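Local coordinates for phosphotriesterase homology protein (Escherichia coli, PDB 1BF6) that hydrolyses phosphorylated glyceryl acetates and some aromatic acetates and propionates, using two zinc ions held at the mouth of a TIM-barrel fold, at residues A[241-245]-A[246-250]; A[23-26]-A[27-30]; A[30-33]-A[34-38]. All coordinates share one frame; numbering follows the deposited sequence.

Contact 1 of 3, residues A[241-245]-A[246-250]. With ZN (zinc ion), chain C; SO4 (sulfate ion), chain F.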
ATOM      1  N   MET A 241       3.697   6.552   3.332  1.00  8.52           N
ATOM      2  CA  MET A 241       3.703   7.859   2.654  1.00  9.39           C
ATOM      3  C   MET A 241       3.029   7.821   1.268  1.00 10.14           C
ATOM      4  O   MET A 241       2.586   8.854   0.741  1.00  7.73           O
ATOM      5  CB  MET A 241       5.157   8.314   2.438  1.00 10.60           C
ATOM      6  CG  MET A 241       6.029   8.371   3.692  1.00 12.80           C
ATOM      7  SD  MET A 241       5.429   9.583   4.822  1.00 15.61           S
ATOM      8  CE  MET A 241       5.771  11.070   3.890  1.00 15.37           C
ATOM      9  N   ASP A 242       2.984   6.629   0.671  1.00  9.06           N
ATOM     10  CA  ASP A 242       2.439   6.443  -0.678  1.00  8.85           C
ATOM     11  C   ASP A 242       3.130   7.399  -1.673  1.00  9.57           C
ATOM     12  O   ASP A 242       2.449   8.176  -2.366  1.00  9.82           O
ATOM     13  CB  ASP A 242       0.922   6.654  -0.712  1.00  5.65           C
ATOM     14  CG  ASP A 242       0.307   6.284  -2.057  1.00  5.73           C
ATOM     15  OD1 ASP A 242       0.961   5.554  -2.836  1.00  2.79           O
ATOM     16  OD2 ASP A 242      -0.806   6.742  -2.333  1.00  9.13           O
ATOM     17  N   ILE A 243       4.469   7.381  -1.688  1.00  9.67           N
ATOM     18  CA  ILE A 243       5.256   8.213  -2.612  1.00 10.95           C
ATOM     19  C   ILE A 243       4.907   7.745  -4.037  1.00 11.55           C
ATOM     20  O   ILE A 243       4.905   6.538  -4.317  1.00 10.65           O
ATOM     21  CB  ILE A 243       6.782   8.066  -2.370  1.00 10.72           C
ATOM     22  CG1 ILE A 243       7.164   8.614  -0.986  1.00 14.41           C
ATOM     23  CG2 ILE A 243       7.572   8.758  -3.466  1.00  9.31           C
ATOM     24  CD1 ILE A 243       6.777  10.061  -0.761  1.00 13.96           C
ATOM     25  N   THR A 244       4.607   8.703  -4.914  1.00 10.54           N
ATOM     26  CA  THR A 244       4.207   8.405  -6.292  1.00 11.43           C
ATOM     27  C   THR A 244       4.833   9.314  -7.361  1.00 12.94           C
ATOM     28  O   THR A 244       4.777   8.993  -8.545  1.00 10.95           O
ATOM     29  CB  THR A 244       2.669   8.543  -6.457  1.00 11.54           C
ATOM     30  OG1 THR A 244       2.266   9.877  -6.122  1.00 13.04           O
ATOM     31  CG2 THR A 244       1.905   7.564  -5.561  1.00  7.73           C
ATOM     32  N   ARG A 245       5.431  10.431  -6.946  1.00 11.65           N
ATOM     33  CA  ARG A 245       6.011  11.396  -7.887  1.00 12.04           C
ATOM     34  C   ARG A 245       7.470  11.736  -7.666  1.00 11.48           C
ATOM     35  O   ARG A 245       7.978  11.642  -6.554  1.00  8.62           O
ATOM     36  CB  ARG A 245       5.220  12.698  -7.818  1.00 14.73           C
ATOM     37  CG  ARG A 245       3.768  12.563  -8.212  1.00 20.04           C
ATOM     38  CD  ARG A 245       3.030  13.830  -7.876  1.00 24.51           C
ATOM     39  NE  ARG A 245       1.689  13.848  -8.447  1.00 28.71           N
ATOM     40  CZ  ARG A 245       1.277  14.745  -9.338  1.00 32.92           C
ATOM     41  NH1 ARG A 245       2.111  15.691  -9.768  1.00 32.80           N
ATOM     42  NH2 ARG A 245       0.016  14.730  -9.761  1.00 33.27           N
ATOM     43  N   ARG A 246       8.141  12.148  -8.738  1.00 11.14           N
ATOM     44  CA  ARG A 246       9.548  12.551  -8.658  1.00 11.90           C
ATOM     45  C   ARG A 246       9.667  13.752  -7.701  1.00 11.13           C
ATOM     46  O   ARG A 246      10.622  13.845  -6.929  1.00 12.05           O
ATOM     47  CB  ARG A 246      10.079  12.951 -10.041  1.00 11.49           C
ATOM     48  CG  ARG A 246      10.127  11.819 -11.051  1.00 13.51           C
ATOM     49  CD  ARG A 246      10.547  12.334 -12.426  1.00 16.10           C
ATOM     50  NE  ARG A 246      10.962  11.262 -13.331  1.00 14.98           N
ATOM     51  CZ  ARG A 246      11.715  11.447 -14.415  1.00 16.94           C
ATOM     52  NH1 ARG A 246      12.138  12.666 -14.734  1.00 16.33           N
ATOM     53  NH2 ARG A 246      12.053  10.417 -15.179  1.00 14.49           N
ATOM     54  N   SER A 247       8.664  14.628  -7.722  1.00 11.38           N
ATOM     55  CA  SER A 247       8.661  15.817  -6.874  1.00 11.85           C
ATOM     56  C   SER A 247       8.544  15.504  -5.381  1.00 11.80           C
ATOM     57  O   SER A 247       8.706  16.390  -4.539  1.00 11.02           O
ATOM     58  CB  SER A 247       7.579  16.816  -7.322  1.00 11.71           C
ATOM     59  OG  SER A 247       6.267  16.293  -7.228  1.00 13.82           O
ATOM     60  N   HIS A 248       8.248  14.245  -5.058  1.00 11.05           N
ATOM     61  CA  HIS A 248       8.153  13.805  -3.664  1.00 11.23           C
ATOM     62  C   HIS A 248       9.552  13.457  -3.116  1.00  9.42           C
ATOM     63  O   HIS A 248       9.763  13.429  -1.903  1.00 11.08           O
ATOM     64  CB  HIS A 248       7.242  12.568  -3.536  1.00  9.65           C
ATOM     65  CG  HIS A 248       5.796  12.828  -3.835  1.00 14.13           C
ATOM     66  ND1 HIS A 248       4.931  11.831  -4.238  1.00 12.20           N
ATOM     67  CD2 HIS A 248       5.050  13.955  -3.747  1.00 13.94           C
ATOM     68  CE1 HIS A 248       3.716  12.329  -4.379  1.00 14.25           C
ATOM     69  NE2 HIS A 248       3.762  13.617  -4.087  1.00 16.18           N
ATOM     70  N   LEU A 249      10.484  13.160  -4.017  1.00  9.23           N
ATOM     71  CA  LEU A 249      11.850  12.798  -3.660  1.00 10.55           C
ATOM     72  C   LEU A 249      12.633  14.010  -3.141  1.00 11.96           C
ATOM     73  O   LEU A 249      12.444  15.125  -3.614  1.00 12.08           O
ATOM     74  CB  LEU A 249      12.562  12.191  -4.868  1.00 10.31           C
ATOM     75  CG  LEU A 249      11.864  10.987  -5.539  1.00 12.27           C
ATOM     76  CD1 LEU A 249      12.768  10.436  -6.640  1.00  9.61           C
ATOM     77  CD2 LEU A 249      11.536   9.909  -4.514  1.00  9.52           C
ATOM     78  N   LYS A 250      13.487  13.783  -2.146  1.00 12.31           N
ATOM     79  CA  LYS A 250      14.280  14.865  -1.554  1.00 12.68           C
ATOM     80  C   LYS A 250      15.196  15.559  -2.567  1.00 11.76           C
ATOM     81  O   LYS A 250      15.315  16.783  -2.548  1.00 13.43           O
ATOM     82  CB  LYS A 250      15.075  14.360  -0.334  1.00 11.67           C
ATOM     83  CG  LYS A 250      14.173  13.892   0.819  1.00 11.47           C
ATOM     84  CD  LYS A 250      14.888  13.797   2.161  1.00 10.85           C
ATOM     85  CE  LYS A 250      15.940  12.712   2.191  1.00 12.88           C
ATOM     86  NZ  LYS A 250      15.335  11.352   2.185  1.00 14.53           N
TER
HETATM   87 ZN    ZN C   1      -0.232   3.890  -4.118  1.00 12.00          ZN
HETATM   88  S   SO4 F 295      -0.811  11.969  -5.857  1.00 55.95           S
HETATM   89  O1  SO4 F 295      -1.154  13.176  -6.605  1.00 57.18           O
HETATM   90  O2  SO4 F 295      -0.167  10.963  -6.805  1.00 55.43           O
HETATM   91  O3  SO4 F 295       0.208  12.235  -4.714  1.00 55.38           O
HETATM   92  O4  SO4 F 295      -2.071  11.408  -5.201  1.00 56.19           O
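The ring of H248 turns its ND1 back onto the chain that leads away from the zinc site. The N-H of T244 meets ND1 at 3.2 Å, at an angle of 172° and almost exactly in the ring plane. ND1 is therefore the acceptor. On one face of the ring lies CB of R245, a CH-pi contact 3.8 Å from the ring centroid. CD1 of I243 touches CB of H248 at 3.8 Å. The backbone closes the turn: H248 N donates to R245 O at 3.0 Å. This is the loop that follows strand 237-239 of the TIM barrel. At its start D242 binds a zinc ion through OD1 at 2.4 Å, together with H11, H13 and E124. T244 OG1 lies between its own backbone N and carbonyl carbon (chi1 59°), and from there it gives a 2.8 Å hydrogen bond to O2 of a sulfate, probably from the crystallisation liquor. R245 NE adds a weak bond to sulfate O1. K212 and Y215 also hold this anion. Further out, R245 NH1 forms a salt bridge with D26, and the side chain of L249 packs on helix 32-44.

Contact 2 of 3, residues A[23-26]-A[27-30]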
ATOM      1  N   ASN A  23       0.227  12.540 -18.914  1.00 29.58           N
ATOM      2  CA  ASN A  23       1.062  13.384 -19.775  1.00 27.10           C
ATOM      3  C   ASN A  23       1.940  14.249 -18.863  1.00 25.05           C
ATOM      4  O   ASN A  23       2.198  15.417 -19.142  1.00 24.81           O
ATOM      5  CB  ASN A  23       0.209  14.270 -20.688  1.00 29.13           C
ATOM      6  CG  ASN A  23      -0.288  13.537 -21.911  1.00 31.97           C
ATOM      7  OD1 ASN A  23       0.164  12.432 -22.214  1.00 32.55           O
ATOM      8  ND2 ASN A  23      -1.206  14.161 -22.642  1.00 34.37           N
ATOM      9  N   ASN A  24       2.436  13.635 -17.795  1.00 21.72           N
ATOM     10  CA  ASN A  24       3.247  14.328 -16.806  1.00 19.08           C
ATOM     11  C   ASN A  24       4.398  13.427 -16.371  1.00 19.08           C
ATOM     12  O   ASN A  24       4.186  12.404 -15.706  1.00 17.77           O
ATOM     13  CB  ASN A  24       2.346  14.671 -15.611  1.00 17.82           C
ATOM     14  CG  ASN A  24       3.012  15.579 -14.581  1.00 16.28           C
ATOM     15  OD1 ASN A  24       2.352  16.015 -13.643  1.00 18.70           O
ATOM     16  ND2 ASN A  24       4.300  15.878 -14.751  1.00 13.27           N
ATOM     17  N   VAL A  25       5.614  13.808 -16.756  1.00 16.78           N
ATOM     18  CA  VAL A  25       6.814  13.049 -16.409  1.00 18.31           C
ATOM     19  C   VAL A  25       7.040  12.942 -14.878  1.00 16.73           C
ATOM     20  O   VAL A  25       7.802  12.090 -14.416  1.00 16.92           O
ATOM     21  CB  VAL A  25       8.067  13.645 -17.123  1.00 19.63           C
ATOM     22  CG1 VAL A  25       8.359  15.062 -16.606  1.00 20.97           C
ATOM     23  CG2 VAL A  25       9.273  12.725 -16.958  1.00 19.33           C
ATOM     24  N   ASP A  26       6.366  13.793 -14.102  1.00 16.05           N
ATOM     25  CA  ASP A  26       6.481  13.773 -12.643  1.00 14.85           C
ATOM     26  C   ASP A  26       5.922  12.433 -12.135  1.00 16.38           C
ATOM     27  O   ASP A  26       6.410  11.866 -11.145  1.00 13.50           O
ATOM     28  CB  ASP A  26       5.690  14.934 -12.023  1.00 14.25           C
ATOM     29  CG  ASP A  26       6.066  15.197 -10.568  1.00 12.83           C
ATOM     30  OD1 ASP A  26       7.231  14.955 -10.211  1.00 15.00           O
ATOM     31  OD2 ASP A  26       5.206  15.650  -9.785  1.00 13.06           O
ATOM     32  N   CYS A  27       4.906  11.939 -12.845  1.00 16.01           N
ATOM     33  CA  CYS A  27       4.243  10.675 -12.535  1.00 16.11           C
ATOM     34  C   CYS A  27       5.037   9.431 -12.965  1.00 16.27           C
ATOM     35  O   CYS A  27       4.561   8.298 -12.813  1.00 15.61           O
ATOM     36  CB  CYS A  27       2.841  10.668 -13.142  1.00 16.67           C
ATOM     37  SG  CYS A  27       1.803  11.963 -12.478  1.00 18.75           S
ATOM     38  N   ARG A  28       6.222   9.651 -13.533  1.00 13.31           N
ATOM     39  CA  ARG A  28       7.108   8.569 -13.925  1.00 14.79           C
ATOM     40  C   ARG A  28       8.206   8.471 -12.855  1.00 14.14           C
ATOM     41  O   ARG A  28       9.316   9.007 -13.019  1.00 13.12           O
ATOM     42  CB  ARG A  28       7.723   8.817 -15.312  1.00 14.49           C
ATOM     43  CG  ARG A  28       8.705   7.733 -15.753  1.00 18.04           C
ATOM     44  CD  ARG A  28       8.791   7.595 -17.279  1.00 22.43           C
ATOM     45  NE  ARG A  28       9.283   8.790 -17.967  1.00 26.55           N
ATOM     46  CZ  ARG A  28      10.571   9.120 -18.094  1.00 28.51           C
ATOM     47  NH1 ARG A  28      11.528   8.353 -17.572  1.00 27.05           N
ATOM     48  NH2 ARG A  28      10.908  10.208 -18.776  1.00 25.74           N
ATOM     49  N   LEU A  29       7.873   7.824 -11.738  1.00 12.84           N
ATOM     50  CA  LEU A  29       8.824   7.659 -10.634  1.00 12.85           C
ATOM     51  C   LEU A  29       9.751   6.490 -10.961  1.00 13.93           C
ATOM     52  O   LEU A  29       9.438   5.334 -10.669  1.00 14.30           O
ATOM     53  CB  LEU A  29       8.068   7.421  -9.320  1.00 13.15           C
ATOM     54  CG  LEU A  29       8.912   7.301  -8.051  1.00 13.51           C
ATOM     55  CD1 LEU A  29       9.560   8.646  -7.724  1.00 13.48           C
ATOM     56  CD2 LEU A  29       8.026   6.858  -6.911  1.00 14.32           C
ATOM     57  N   ASP A  30      10.893   6.801 -11.575  1.00 13.68           N
ATOM     58  CA  ASP A  30      11.856   5.784 -11.980  1.00 13.78           C
ATOM     59  C   ASP A  30      13.315   6.243 -11.886  1.00 13.29           C
ATOM     60  O   ASP A  30      14.177   5.719 -12.594  1.00 11.52           O
ATOM     61  CB  ASP A  30      11.562   5.346 -13.426  1.00 15.22           C
ATOM     62  CG  ASP A  30      11.831   6.456 -14.461  1.00 18.66           C
ATOM     63  OD1 ASP A  30      11.949   7.650 -14.090  1.00 17.75           O
ATOM     64  OD2 ASP A  30      11.928   6.125 -15.664  1.00 16.11           O
TER
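With chi1 at 65°, V25 swings CG2 to the side opposite its backbone N; R28 runs out the same way from its own N and then bends at chi3 (63°). These torsions bring the valine methyl CG2 to 3.5 Å from R28 NH2. The two side chains cross at a slant. The stretch is a short 3-10 turn that runs into strand 28-29, which pairs antiparallel with strand 16-17. Two backbone bonds wind the turn. C27 N donates to N24 O at 3.0 Å, and R28 N donates to V25 O at the same length of 3.0 Å. Across this turn C27 SG lies only loosely against N24, 4.2 Å from N24 CB. CB of R28 rests on the carbonyl oxygen of V25 at 3.4 Å. The turn is tied to the loop after strand 237-239: D26 OD2 accepts a hydrogen bond from S247 OG. L29, from the strand, packs on I16 and Y257. The bend of R28 also turns its guanidinium toward D30. The salt bridge there has R28 NH1 at 3.0 Å from D30 OD2, with the oxygen in the guanidinium plane and the donor on the syn side of the carboxylate.

Contact 3 of 3, residues A[30-33]-A[34-38]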
ATOM      1  N   ASP A  30      10.893   6.801 -11.575  1.00 13.68           N
ATOM      2  CA  ASP A  30      11.856   5.784 -11.980  1.00 13.78           C
ATOM      3  C   ASP A  30      13.315   6.243 -11.886  1.00 13.29           C
ATOM      4  O   ASP A  30      14.177   5.719 -12.594  1.00 11.52           O
ATOM      5  CB  ASP A  30      11.562   5.346 -13.426  1.00 15.22           C
ATOM      6  CG  ASP A  30      11.831   6.456 -14.461  1.00 18.66           C
ATOM      7  OD1 ASP A  30      11.949   7.650 -14.090  1.00 17.75           O
ATOM      8  OD2 ASP A  30      11.928   6.125 -15.664  1.00 16.11           O
ATOM      9  N   GLN A  31      13.587   7.222 -11.028  1.00 12.40           N
ATOM     10  CA  GLN A  31      14.945   7.740 -10.881  1.00 12.66           C
ATOM     11  C   GLN A  31      15.732   6.880  -9.909  1.00 12.92           C
ATOM     12  O   GLN A  31      15.729   7.099  -8.697  1.00 14.50           O
ATOM     13  CB  GLN A  31      14.894   9.202 -10.460  1.00 10.20           C
ATOM     14  CG  GLN A  31      14.092  10.049 -11.452  1.00 12.32           C
ATOM     15  CD  GLN A  31      14.114  11.529 -11.135  1.00 13.35           C
ATOM     16  OE1 GLN A  31      13.479  11.980 -10.188  1.00 11.12           O
ATOM     17  NE2 GLN A  31      14.827  12.299 -11.953  1.00 13.80           N
ATOM     18  N   TYR A  32      16.409   5.896 -10.481  1.00 12.99           N
ATOM     19  CA  TYR A  32      17.175   4.915  -9.747  1.00 13.86           C
ATOM     20  C   TYR A  32      18.094   5.391  -8.627  1.00 15.38           C
ATOM     21  O   TYR A  32      17.940   4.956  -7.484  1.00 14.53           O
ATOM     22  CB  TYR A  32      17.959   4.042 -10.718  1.00 14.79           C
ATOM     23  CG  TYR A  32      18.608   2.857 -10.049  1.00 15.26           C
ATOM     24  CD1 TYR A  32      17.832   1.848  -9.471  1.00 14.78           C
ATOM     25  CD2 TYR A  32      19.995   2.745  -9.990  1.00 13.61           C
ATOM     26  CE1 TYR A  32      18.428   0.758  -8.850  1.00 13.89           C
ATOM     27  CE2 TYR A  32      20.601   1.661  -9.378  1.00 13.96           C
ATOM     28  CZ  TYR A  32      19.813   0.669  -8.810  1.00 13.65           C
ATOM     29  OH  TYR A  32      20.420  -0.415  -8.227  1.00 13.52           O
ATOM     30  N   ALA A  33      19.079   6.223  -8.961  1.00 13.93           N
ATOM     31  CA  ALA A  33      20.023   6.722  -7.960  1.00 13.94           C
ATOM     32  C   ALA A  33      19.303   7.373  -6.781  1.00 13.15           C
ATOM     33  O   ALA A  33      19.579   7.046  -5.625  1.00 13.67           O
ATOM     34  CB  ALA A  33      21.017   7.696  -8.599  1.00 11.38           C
ATOM     35  N   PHE A  34      18.352   8.253  -7.077  1.00 12.23           N
ATOM     36  CA  PHE A  34      17.589   8.935  -6.038  1.00 12.98           C
ATOM     37  C   PHE A  34      16.802   7.962  -5.170  1.00 13.96           C
ATOM     38  O   PHE A  34      16.762   8.117  -3.949  1.00 14.32           O
ATOM     39  CB  PHE A  34      16.610   9.934  -6.645  1.00 13.17           C
ATOM     40  CG  PHE A  34      17.264  11.081  -7.351  1.00 12.85           C
ATOM     41  CD1 PHE A  34      18.616  11.341  -7.190  1.00 12.44           C
ATOM     42  CD2 PHE A  34      16.510  11.916  -8.168  1.00 15.24           C
ATOM     43  CE1 PHE A  34      19.207  12.415  -7.829  1.00 13.49           C
ATOM     44  CE2 PHE A  34      17.091  12.996  -8.814  1.00 15.57           C
ATOM     45  CZ  PHE A  34      18.441  13.243  -8.643  1.00 14.47           C
ATOM     46  N   ILE A  35      16.150   6.983  -5.797  1.00 13.09           N
ATOM     47  CA  ILE A  35      15.359   6.008  -5.048  1.00 11.67           C
ATOM     48  C   ILE A  35      16.254   5.151  -4.155  1.00 10.24           C
ATOM     49  O   ILE A  35      15.902   4.899  -3.008  1.00 11.70           O
ATOM     50  CB  ILE A  35      14.395   5.174  -5.972  1.00 12.67           C
ATOM     51  CG1 ILE A  35      12.985   5.825  -5.890  1.00 13.52           C
ATOM     52  CG2 ILE A  35      14.306   3.721  -5.498  1.00 10.93           C
ATOM     53  CD1 ILE A  35      12.677   6.666  -4.622  1.00 17.16           C
ATOM     54  N   CYS A  36      17.426   4.760  -4.652  1.00  9.33           N
ATOM     55  CA  CYS A  36      18.383   3.993  -3.854  1.00 11.50           C
ATOM     56  C   CYS A  36      18.853   4.820  -2.644  1.00 12.90           C
ATOM     57  O   CYS A  36      18.994   4.292  -1.543  1.00 12.69           O
ATOM     58  CB  CYS A  36      19.601   3.597  -4.685  1.00 11.58           C
ATOM     59  SG  CYS A  36      19.325   2.219  -5.814  1.00 14.53           S
ATOM     60  N   GLN A  37      19.096   6.116  -2.846  1.00 13.12           N
ATOM     61  CA  GLN A  37      19.537   6.986  -1.753  1.00 13.76           C
ATOM     62  C   GLN A  37      18.445   7.083  -0.686  1.00 14.22           C
ATOM     63  O   GLN A  37      18.740   7.049   0.516  1.00 13.96           O
ATOM     64  CB  GLN A  37      19.905   8.381  -2.284  1.00 15.00           C
ATOM     65  CG  GLN A  37      21.210   8.410  -3.094  1.00 20.13           C
ATOM     66  CD  GLN A  37      21.283   9.565  -4.107  1.00 24.72           C
ATOM     67  OE1 GLN A  37      20.663  10.625  -3.932  1.00 25.95           O
ATOM     68  NE2 GLN A  37      22.040   9.351  -5.178  1.00 26.27           N
ATOM     69  N   GLU A  38      17.187   7.162  -1.126  1.00 11.00           N
ATOM     70  CA  GLU A  38      16.050   7.237  -0.211  1.00  9.76           C
ATOM     71  C   GLU A  38      15.921   5.948   0.605  1.00 10.11           C
ATOM     72  O   GLU A  38      15.518   5.983   1.765  1.00 11.23           O
ATOM     73  CB  GLU A  38      14.757   7.479  -0.986  1.00 10.87           C
ATOM     74  CG  GLU A  38      14.707   8.820  -1.730  1.00 10.89           C
ATOM     75  CD  GLU A  38      14.134   9.965  -0.901  1.00 12.42           C
ATOM     76  OE1 GLU A  38      13.686   9.747   0.248  1.00 11.28           O
ATOM     77  OE2 GLU A  38      14.104  11.101  -1.421  1.00 14.81           O
TER
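C36 SG sits over one face of the Y32 ring, one helical turn away. The sulfur is 3.6 Å from the ring centroid and 22° off the ring normal. This is a Cys sulfur-aromatic contact in the first turn of helix 32-44, for which Q31 takes the N-cap position. Torsions explain the meeting. Y32 carries CG anti to its backbone N (chi1 -171°), while C36 holds SG beside its own N. The sulfur lies nearest the outer part of the ring, 3.4 Å from CZ. Outside the segments the Y32 ring meets F64 edge-to-face and packs on helix 62-72; its OH makes a weak hydrogen bond to D67 O.

Q31 and F34 make the second side-chain pair. CG of each is anti to its own carbonyl carbon. The glutamine then runs extended from CG, past one edge of the phenyl ring. Its amide plane stands 77° from the ring plane. OE1 lies near the ring plane, 3.6 Å from CD2 of F34, and accepts a hydrogen bond from N252.

The backbone holds the turn with successive i to i+4 bonds. I35 N meets Q31 O at 2.9 Å, and C36 N follows on Y32 O. Q37 N comes next on A33 O, and E38 N on F34 O. The I35 side chain touches L249, Y257 and V68. The side chain of Q37 runs extended from CG, which passes 3.3 Å from A33 O.

How the contacts relate
Contact 2 and contact 3 follow one another in the chain and share D30, where strand 28-29 gives way to helix 32-44. Their centres are about 14 Å apart. Contact 1 comes much later, in the loop after strand 237-239, yet its centre lies about 10 Å from that of contact 2 and about 11 Å from that of contact 3. R246 joins all three: NE probably bonds to R28 O, and NH2 forms a salt bridge with D30 OD1. K250 reaches E38, and L249 packs on I35. The zinc-bearing loop of contact 1 is thus fastened to the chain between barrel strands 7-12 and 47-52, which carries strand 28-29 and helix 32-44.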